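Terminase large subunit (Thermus phage G20c, PDB 5M1P) powers the translocation of viral DNA into empty capsids by ATP hydrolysis and cuts the genome with its nuclease domain at the start and end of packaging. Local coordinates at residues Tyr37-Asp42 and Gly88-Val93; Ser53-Asp58 and Ala183-Gln188; Val92-Trp97 and Ile112-Leu117. One frame throughout, in Å; residues are numbered along the deposited sequence.

Interaction 1 of 3, residues Tyr37-Asp42 and Gly88-Val93; sequences YCIGAD and GHAYVV. With CA (calcium ion), chain C.
C38 lays its CB over the middle of the Y91 ring, a CH-pi contact with CB 3.7 Å from the ring centroid and 14° off the ring normal. Followed outward from its own CB, Y91 turns its CG between backbone N and carbonyl carbon (chi1 73°), which brings the ring over against C38 of strand 37-42. CD1 and CE1 then skirt Y37 O, CZ comes within 3.6 Å of C38 CB, and OH ends at a hydrogen bond with Q188. C38 SG lies obliquely to the same ring. Beneath this pair the strands run parallel. I39 is gripped through both its backbone polar atoms: I39 N donates to Y91 O at 2.8 Å, and V93 N to I39 O at 2.7 Å. A41 N to V93 O, 2.9 Å, carries the ladder on. On the face away from the tyrosine, A41 CB packs against V92 CG1 at 3.6 Å, while I39 CG1 and CD1 rest on A90 CB, with helix 73-86 covering I39. One residue beyond A41, D42 OD1 binds the calcium ion at 2.3 Å, and F43, D48, Y49, D177 and a water complete the site. An inner strand of this RNase H-like sheet thus has its buried I39 and A41 N-H groups satisfied by the ladder and ends in a metal-binding carboxylate, which probably holds catalytic magnesium in the working nuclease.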
loop_
_atom_site.group_PDB
_atom_site.type_symbol
_atom_site.label_atom_id
_atom_site.label_comp_id
_atom_site.label_asym_id
_atom_site.label_seq_id
_atom_site.Cartn_x
_atom_site.Cartn_y
_atom_site.Cartn_z
ATOM N N TYR A 37 11.723 -1.686 8.884
ATOM C CA TYR A 37 10.760 -1.695 7.785
ATOM C C TYR A 37 9.361 -1.979 8.288
ATOM O O TYR A 37 9.166 -2.585 9.349
ATOM C CB TYR A 37 11.127 -2.802 6.804
ATOM C CG TYR A 37 12.453 -2.627 6.118
ATOM C CD1 TYR A 37 13.656 -2.946 6.754
ATOM C CD2 TYR A 37 12.512 -2.150 4.821
ATOM C CE1 TYR A 37 14.869 -2.789 6.109
ATOM C CE2 TYR A 37 13.728 -1.996 4.167
ATOM C CZ TYR A 37 14.905 -2.321 4.820
ATOM O OH TYR A 37 16.119 -2.192 4.175
ATOM N N CYS A 38 8.380 -1.554 7.500
ATOM C CA CYS A 38 7.009 -1.992 7.694
ATOM C C CYS A 38 6.459 -2.313 6.319
ATOM O O CYS A 38 7.096 -1.992 5.307
ATOM C CB CYS A 38 6.176 -0.935 8.413
ATOM S SG CYS A 38 5.802 0.520 7.421
ATOM N N ILE A 39 5.293 -2.949 6.286
ATOM C CA ILE A 39 4.674 -3.377 5.044
ATOM C C ILE A 39 3.212 -2.973 5.042
ATOM O O ILE A 39 2.442 -3.470 5.859
ATOM C CB ILE A 39 4.757 -4.911 4.867
ATOM C CG1 ILE A 39 6.208 -5.395 5.051
ATOM C CG2 ILE A 39 4.173 -5.328 3.521
ATOM C CD1 ILE A 39 6.395 -6.889 4.953
ATOM N N GLY A 40 2.827 -2.078 4.136
ATOM C CA GLY A 40 1.417 -1.752 3.950
ATOM C C GLY A 40 0.748 -2.880 3.207
ATOM O O GLY A 40 1.251 -3.283 2.155
ATOM N N ALA A 41 -0.377 -3.395 3.718
ATOM C CA ALA A 41 -1.015 -4.546 3.104
ATOM C C ALA A 41 -2.493 -4.301 2.864
ATOM O O ALA A 41 -3.271 -4.111 3.811
ATOM C CB ALA A 41 -0.801 -5.771 3.964
ATOM N N ASP A 42 -2.819 -4.260 1.573
ATOM C CA ASP A 42 -4.162 -4.189 1.030
ATOM C C ASP A 42 -4.402 -5.580 0.450
ATOM O O ASP A 42 -3.727 -5.987 -0.498
ATOM C CB ASP A 42 -4.212 -3.110 -0.075
ATOM C CG ASP A 42 -5.581 -2.970 -0.711
ATOM O OD1 ASP A 42 -5.901 -3.770 -1.612
ATOM O OD2 ASP A 42 -6.322 -2.047 -0.346
ATOM N N GLY A 88 13.564 -8.438 7.781
ATOM C CA GLY A 88 13.939 -8.396 9.191
ATOM C C GLY A 88 12.770 -8.451 10.147
ATOM O O GLY A 88 12.744 -7.729 11.147
ATOM N N HIS A 89 11.790 -9.290 9.811
ATOM C CA HIS A 89 10.510 -9.365 10.517
ATOM C C HIS A 89 9.823 -8.016 10.531
ATOM O O HIS A 89 9.371 -7.532 11.564
ATOM C CB HIS A 89 10.678 -9.938 11.931
ATOM C CG HIS A 89 11.109 -11.365 11.939
ATOM N ND1 HIS A 89 12.395 -11.751 12.243
ATOM C CD2 HIS A 89 10.432 -12.499 11.642
ATOM C CE1 HIS A 89 12.488 -13.066 12.150
ATOM N NE2 HIS A 89 11.310 -13.544 11.791
ATOM N N ALA A 90 9.751 -7.412 9.344
ATOM C CA ALA A 90 9.069 -6.141 9.160
ATOM C C ALA A 90 7.620 -6.296 9.585
ATOM O O ALA A 90 6.976 -7.292 9.243
ATOM C CB ALA A 90 9.131 -5.725 7.708
ATOM N N TYR A 91 7.100 -5.316 10.313
ATOM C CA TYR A 91 5.706 -5.401 10.739
ATOM C C TYR A 91 4.757 -4.954 9.645
ATOM O O TYR A 91 5.054 -4.030 8.872
ATOM C CB TYR A 91 5.445 -4.640 12.028
ATOM C CG TYR A 91 5.442 -3.139 11.964
ATOM C CD1 TYR A 91 6.617 -2.427 12.100
ATOM C CD2 TYR A 91 4.258 -2.426 11.796
ATOM C CE1 TYR A 91 6.631 -1.047 12.097
ATOM C CE2 TYR A 91 4.255 -1.040 11.791
ATOM C CZ TYR A 91 5.450 -0.351 11.918
ATOM O OH TYR A 91 5.479 1.015 11.920
ATOM N N VAL A 92 3.618 -5.621 9.587
ATOM C CA VAL A 92 2.623 -5.353 8.586
ATOM C C VAL A 92 1.587 -4.361 9.127
ATOM O O VAL A 92 1.094 -4.524 10.228
ATOM C CB VAL A 92 1.938 -6.663 8.161
ATOM C CG1 VAL A 92 0.890 -6.378 7.091
ATOM C CG2 VAL A 92 2.952 -7.679 7.642
ATOM N N VAL A 93 1.264 -3.344 8.338
ATOM C CA VAL A 93 0.127 -2.470 8.603
ATOM C C VAL A 93 -0.986 -2.986 7.713
ATOM O O VAL A 93 -0.982 -2.771 6.499
ATOM C CB VAL A 93 0.439 -0.999 8.286
ATOM C CG1 VAL A 93 -0.725 -0.099 8.685
ATOM C CG2 VAL A 93 1.736 -0.562 8.956
HETATM CA CA CA C . -7.309 -5.185 -2.738
HETATM O O HOH W 1 -9.111 -3.893 -2.024
#

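Interaction 2 of 3, residues Ser53-Asp58 and Ala183-Gln188; sequences SVLDLD and ALAYSQ
The C-terminal end of helix 177-186 packs here on strand 49-56, one of the central strands of the RNase H-like sheet, and L55 is the side chain that reaches into it. With CG anti to the backbone N (chi1 177°), L55 splits its two methyls over the helix end. CD2 sits over one face of the Y186 ring, displaced toward the rim, 4.0 Å from the centroid, and also touches A185 O at 3.4 Å. CD1 reaches the phenol end, 3.6 Å from Y186 CZ, the two side chains crossing at about a right angle. Nearer the strand backbone, L55 CB meets A185 CB at 4.0 Å, and the alanine methyl also lies against S53 O. L57 CD2 rests on Q188 O and CB, 3.9 Å from Q188 CB. The polar ends are tied elsewhere: Y186 OH to G60 O and A142 N, S53 OG to S181 OG, Q188 OE1 to Y91 OH. Just along the chain, S187 OG donates to L184 O and accepts from Q188 NE2 at 2.9 Å, S187 OG lying in the plane of the Q188 amide. Helix 122-137 packs on Y186 through L132 and L135, strand 61-69 touches the Y186 side chain through I62, and strand 37-42 brings C38 against L57 and Q188.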
loop_
_atom_site.group_PDB
_atom_site.type_symbol
_atom_site.label_atom_id
_atom_site.label_comp_id
_atom_site.label_asym_id
_atom_site.label_seq_id
_atom_site.Cartn_x
_atom_site.Cartn_y
_atom_site.Cartn_z
ATOM N N SER A 53 3.411 -3.344 0.267
ATOM C CA SER A 53 4.422 -2.320 0.020
ATOM C C SER A 53 5.394 -2.271 1.190
ATOM O O SER A 53 5.025 -1.845 2.277
ATOM C CB SER A 53 3.761 -0.962 -0.169
ATOM O OG SER A 53 2.931 -0.962 -1.316
ATOM N N VAL A 54 6.636 -2.668 0.946
ATOM C CA VAL A 54 7.678 -2.674 1.959
ATOM C C VAL A 54 8.355 -1.308 1.984
ATOM O O VAL A 54 8.995 -0.915 1.001
ATOM C CB VAL A 54 8.727 -3.769 1.678
ATOM C CG1 VAL A 54 9.729 -3.827 2.816
ATOM C CG2 VAL A 54 8.083 -5.138 1.492
ATOM N N LEU A 55 8.216 -0.604 3.109
ATOM C CA LEU A 55 8.756 0.735 3.322
ATOM C C LEU A 55 9.910 0.710 4.301
ATOM O O LEU A 55 9.789 0.205 5.404
ATOM C CB LEU A 55 7.660 1.646 3.859
ATOM C CG LEU A 55 8.047 3.080 4.208
ATOM C CD1 LEU A 55 8.646 3.799 3.009
ATOM C CD2 LEU A 55 6.825 3.818 4.709
ATOM N N ASP A 56 11.039 1.242 3.867
ATOM C CA ASP A 56 12.181 1.468 4.743
ATOM C C ASP A 56 11.872 2.732 5.557
ATOM O O ASP A 56 11.826 3.849 5.008
ATOM C CB ASP A 56 13.429 1.650 3.879
ATOM C CG ASP A 56 14.696 1.865 4.679
ATOM O OD1 ASP A 56 14.651 2.469 5.775
ATOM O OD2 ASP A 56 15.767 1.484 4.163
ATOM N N LEU A 57 11.625 2.557 6.853
ATOM C CA LEU A 57 11.225 3.673 7.708
ATOM C C LEU A 57 12.384 4.607 8.071
ATOM O O LEU A 57 12.149 5.703 8.582
ATOM C CB LEU A 57 10.533 3.154 8.969
ATOM C CG LEU A 57 9.166 2.505 8.757
ATOM C CD1 LEU A 57 8.714 1.777 10.011
ATOM C CD2 LEU A 57 8.124 3.518 8.339
ATOM N N ASP A 58 13.618 4.180 7.812
ATOM C CA ASP A 58 14.781 5.041 7.990
ATOM C C ASP A 58 14.987 5.991 6.805
ATOM O O ASP A 58 15.493 7.088 6.992
ATOM C CB ASP A 58 16.045 4.200 8.219
ATOM C CG ASP A 58 15.976 3.348 9.487
ATOM O OD1 ASP A 58 16.938 3.394 10.278
ATOM O OD2 ASP A 58 14.973 2.628 9.703
ATOM N N ALA A 183 -0.419 4.065 1.097
ATOM C CA ALA A 183 -0.894 4.917 2.184
ATOM C C ALA A 183 -0.779 4.212 3.544
ATOM O O ALA A 183 -0.395 4.827 4.539
ATOM C CB ALA A 183 -2.329 5.346 1.930
ATOM N N LEU A 184 -1.093 2.919 3.576
ATOM C CA LEU A 184 -0.929 2.110 4.792
ATOM C C LEU A 184 0.526 2.085 5.243
ATOM O O LEU A 184 0.795 2.268 6.425
ATOM C CB LEU A 184 -1.448 0.700 4.572
ATOM C CG LEU A 184 -2.981 0.607 4.479
ATOM C CD1 LEU A 184 -3.383 -0.691 3.815
ATOM C CD2 LEU A 184 -3.646 0.738 5.847
ATOM N N ALA A 185 1.456 1.900 4.309
ATOM C CA ALA A 185 2.885 1.919 4.645
ATOM C C ALA A 185 3.309 3.264 5.197
ATOM O O ALA A 185 3.890 3.356 6.288
ATOM C CB ALA A 185 3.717 1.555 3.432
ATOM N N TYR A 186 3.021 4.312 4.436
ATOM C CA TYR A 186 3.441 5.663 4.805
ATOM C C TYR A 186 2.745 6.253 6.023
ATOM O O TYR A 186 3.221 7.242 6.578
ATOM C CB TYR A 186 3.345 6.614 3.600
ATOM C CG TYR A 186 4.550 6.504 2.682
ATOM C CD1 TYR A 186 5.748 7.137 3.001
ATOM C CD2 TYR A 186 4.518 5.711 1.537
ATOM C CE1 TYR A 186 6.865 7.010 2.187
ATOM C CE2 TYR A 186 5.619 5.589 0.705
ATOM C CZ TYR A 186 6.798 6.231 1.033
ATOM O OH TYR A 186 7.883 6.089 0.190
ATOM N N SER A 187 1.648 5.639 6.476
ATOM C CA SER A 187 1.033 6.016 7.752
ATOM C C SER A 187 1.996 5.902 8.931
ATOM O O SER A 187 1.775 6.518 9.970
ATOM C CB SER A 187 -0.201 5.159 8.050
ATOM O OG SER A 187 0.171 3.847 8.435
ATOM N N GLN A 188 3.045 5.101 8.772
ATOM C CA GLN A 188 4.040 4.870 9.812
ATOM C C GLN A 188 5.270 5.756 9.710
ATOM O O GLN A 188 6.112 5.723 10.604
ATOM C CB GLN A 188 4.514 3.429 9.725
ATOM C CG GLN A 188 3.403 2.406 9.686
ATOM C CD GLN A 188 2.565 2.403 10.947
ATOM O OE1 GLN A 188 3.060 2.047 12.016
ATOM N NE2 GLN A 188 1.310 2.806 10.841
#

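Interaction 3 of 3, residues Val92-Trp97 and Ile112-Leu117; sequences VVADTW and INYTPL
V93 and L117 lie side by side and point the same way, V93 CG1 3.7 Å from L117 CD1 and nearly as close to L117 CB. With V93 CG1 anti to the backbone N (chi1 -175°), this branch leans forward along the strand toward the leucine. On the other face of the sheet, V92 and Y114 meet at their roots, CB to CB at 3.8 Å, after which the tyrosine leads away from the valine. Its CG stands between backbone N and carbonyl carbon (chi1 80°), the ring passes A94 CB obliquely, and its OH bonds to D108. V92 turns CG2 to I112 CG2, 3.9 Å away, the two side chains meeting at a slant beside helix 73-86. The two strands belong to a right-handed beta-alpha-beta crossover, with helix 101-109 joining parallel strands 91-94 and 114-116; the latter lies at one margin of the sheet. Four backbone bonds zip the strands together. V92 N binds N113 O, and T115 N meets V92 O at 2.8 Å. A94 N donates to T115 O, and L117 N returns to A94 O at 2.8 Å. Beyond the ladder, T96 runs alongside P116, its OG1 3.7 Å from P116 CB. D95 turns away from the partner strand, although its CB still brushes L117 O; it is a probable ligand of the second catalytic magnesium ion. D95 OD1 accepts W97 N at 3.0 Å from above the carboxylate plane, an Asx turn, and is also bound by V119 N, so two N-H groups help fix how the carboxylate is rotated.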
loop_
_atom_site.group_PDB
_atom_site.type_symbol
_atom_site.label_atom_id
_atom_site.label_comp_id
_atom_site.label_asym_id
_atom_site.label_seq_id
_atom_site.Cartn_x
_atom_site.Cartn_y
_atom_site.Cartn_z
ATOM N N VAL A 92 3.618 -5.621 9.587
ATOM C CA VAL A 92 2.623 -5.353 8.586
ATOM C C VAL A 92 1.587 -4.361 9.127
ATOM O O VAL A 92 1.094 -4.524 10.228
ATOM C CB VAL A 92 1.938 -6.663 8.161
ATOM C CG1 VAL A 92 0.890 -6.378 7.091
ATOM C CG2 VAL A 92 2.952 -7.679 7.642
ATOM N N VAL A 93 1.264 -3.344 8.338
ATOM C CA VAL A 93 0.127 -2.470 8.603
ATOM C C VAL A 93 -0.986 -2.986 7.713
ATOM O O VAL A 93 -0.982 -2.771 6.499
ATOM C CB VAL A 93 0.439 -0.999 8.286
ATOM C CG1 VAL A 93 -0.725 -0.099 8.685
ATOM C CG2 VAL A 93 1.736 -0.562 8.956
ATOM N N ALA A 94 -1.927 -3.688 8.321
ATOM C CA ALA A 94 -2.887 -4.505 7.583
ATOM C C ALA A 94 -4.259 -3.863 7.588
ATOM O O ALA A 94 -4.811 -3.615 8.654
ATOM C CB ALA A 94 -2.979 -5.876 8.218
ATOM N N ASP A 95 -4.813 -3.616 6.410
ATOM C CA ASP A 95 -6.208 -3.209 6.324
ATOM C C ASP A 95 -7.064 -4.445 6.491
ATOM O O ASP A 95 -7.323 -5.173 5.539
ATOM C CB ASP A 95 -6.549 -2.493 5.021
ATOM C CG ASP A 95 -8.039 -2.201 4.892
ATOM O OD1 ASP A 95 -8.791 -2.292 5.898
ATOM O OD2 ASP A 95 -8.470 -1.875 3.777
ATOM N N THR A 96 -7.499 -4.640 7.723
ATOM C CA THR A 96 -8.268 -5.799 8.132
ATOM C C THR A 96 -9.779 -5.623 7.973
ATOM O O THR A 96 -10.540 -6.502 8.375
ATOM C CB THR A 96 -7.977 -6.095 9.614
ATOM O OG1 THR A 96 -8.059 -4.874 10.355
ATOM C CG2 THR A 96 -6.579 -6.661 9.786
ATOM N N TRP A 97 -10.234 -4.513 7.399
ATOM C CA TRP A 97 -11.670 -4.236 7.334
ATOM C C TRP A 97 -12.317 -5.068 6.249
ATOM O O TRP A 97 -11.989 -4.925 5.081
ATOM C CB TRP A 97 -11.916 -2.765 7.063
ATOM C CG TRP A 97 -13.348 -2.353 7.155
ATOM C CD1 TRP A 97 -14.183 -2.027 6.117
ATOM C CD2 TRP A 97 -14.123 -2.207 8.352
ATOM N NE1 TRP A 97 -15.419 -1.679 6.603
ATOM C CE2 TRP A 97 -15.408 -1.775 7.967
ATOM C CE3 TRP A 97 -13.855 -2.393 9.711
ATOM C CZ2 TRP A 97 -16.424 -1.523 8.894
ATOM C CZ3 TRP A 97 -14.863 -2.132 10.629
ATOM C CH2 TRP A 97 -16.133 -1.698 10.211
ATOM N N ILE A 112 2.142 -13.704 12.176
ATOM C CA ILE A 112 2.561 -12.545 11.389
ATOM C C ILE A 112 2.744 -11.374 12.350
ATOM O O ILE A 112 1.944 -11.179 13.262
ATOM C CB ILE A 112 1.545 -12.155 10.290
ATOM C CG1 ILE A 112 1.204 -13.353 9.382
ATOM C CG2 ILE A 112 2.066 -10.968 9.478
ATOM C CD1 ILE A 112 2.378 -13.967 8.656
ATOM N N ASN A 113 3.833 -10.633 12.165
ATOM C CA ASN A 113 4.063 -9.398 12.892
ATOM C C ASN A 113 3.189 -8.334 12.231
ATOM O O ASN A 113 3.506 -7.900 11.141
ATOM C CB ASN A 113 5.551 -9.054 12.793
ATOM C CG ASN A 113 5.953 -7.872 13.638
ATOM O OD1 ASN A 113 5.224 -7.435 14.524
ATOM N ND2 ASN A 113 7.146 -7.352 13.368
ATOM N N TYR A 114 2.058 -7.975 12.845
ATOM C CA TYR A 114 1.147 -6.995 12.234
ATOM C C TYR A 114 0.426 -6.116 13.237
ATOM O O TYR A 114 0.264 -6.507 14.405
ATOM C CB TYR A 114 0.111 -7.674 11.313
ATOM C CG TYR A 114 -1.054 -8.293 12.039
ATOM C CD1 TYR A 114 -0.944 -9.552 12.611
ATOM C CD2 TYR A 114 -2.274 -7.622 12.154
ATOM C CE1 TYR A 114 -1.999 -10.133 13.292
ATOM C CE2 TYR A 114 -3.339 -8.195 12.831
ATOM C CZ TYR A 114 -3.195 -9.449 13.389
ATOM O OH TYR A 114 -4.236 -10.019 14.063
ATOM N N THR A 115 0.012 -4.941 12.750
ATOM C CA THR A 115 -0.846 -3.998 13.444
ATOM C C THR A 115 -2.056 -3.759 12.539
ATOM O O THR A 115 -1.883 -3.445 11.355
ATOM C CB THR A 115 -0.118 -2.672 13.717
ATOM O OG1 THR A 115 0.980 -2.926 14.591
ATOM C CG2 THR A 115 -1.028 -1.668 14.398
ATOM N N PRO A 116 -3.282 -3.933 13.072
ATOM C CA PRO A 116 -4.463 -3.662 12.250
ATOM C C PRO A 116 -4.692 -2.162 12.053
ATOM O O PRO A 116 -4.571 -1.366 13.004
ATOM C CB PRO A 116 -5.608 -4.287 13.056
ATOM C CG PRO A 116 -5.141 -4.257 14.471
ATOM C CD PRO A 116 -3.639 -4.345 14.441
ATOM N N LEU A 117 -5.005 -1.788 10.817
ATOM C CA LEU A 117 -5.433 -0.443 10.481
ATOM C C LEU A 117 -6.635 -0.588 9.537
ATOM O O LEU A 117 -6.486 -0.451 8.325
ATOM C CB LEU A 117 -4.287 0.363 9.850
ATOM C CG LEU A 117 -4.397 1.880 10.038
ATOM C CD1 LEU A 117 -3.103 2.560 9.614
ATOM C CD2 LEU A 117 -5.580 2.470 9.284
#

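How the interactions relate
The three contacts belong to one mixed sheet, in which strands 114-116, 91-94, 37-42 and 49-56 lie next to one another in that order. Interactions 1 and 3 share strand 91-94, and their centres are 8 Å apart; interaction 2, also 8 Å from interaction 1 and 12 Å from interaction 3, adds helix 177-186. Along the chain interactions 1 and 2 alternate their segments, while interaction 3 is nested within the loop that interaction 2 closes. Q188 links interaction 2 to the others by packing on V93. Strands 37-42 and 91-94 bring the side chains of D42 and D95 to within about 5 Å of each other, and helix 177-186 contributes D177, consistent with a shared acidic nuclease site.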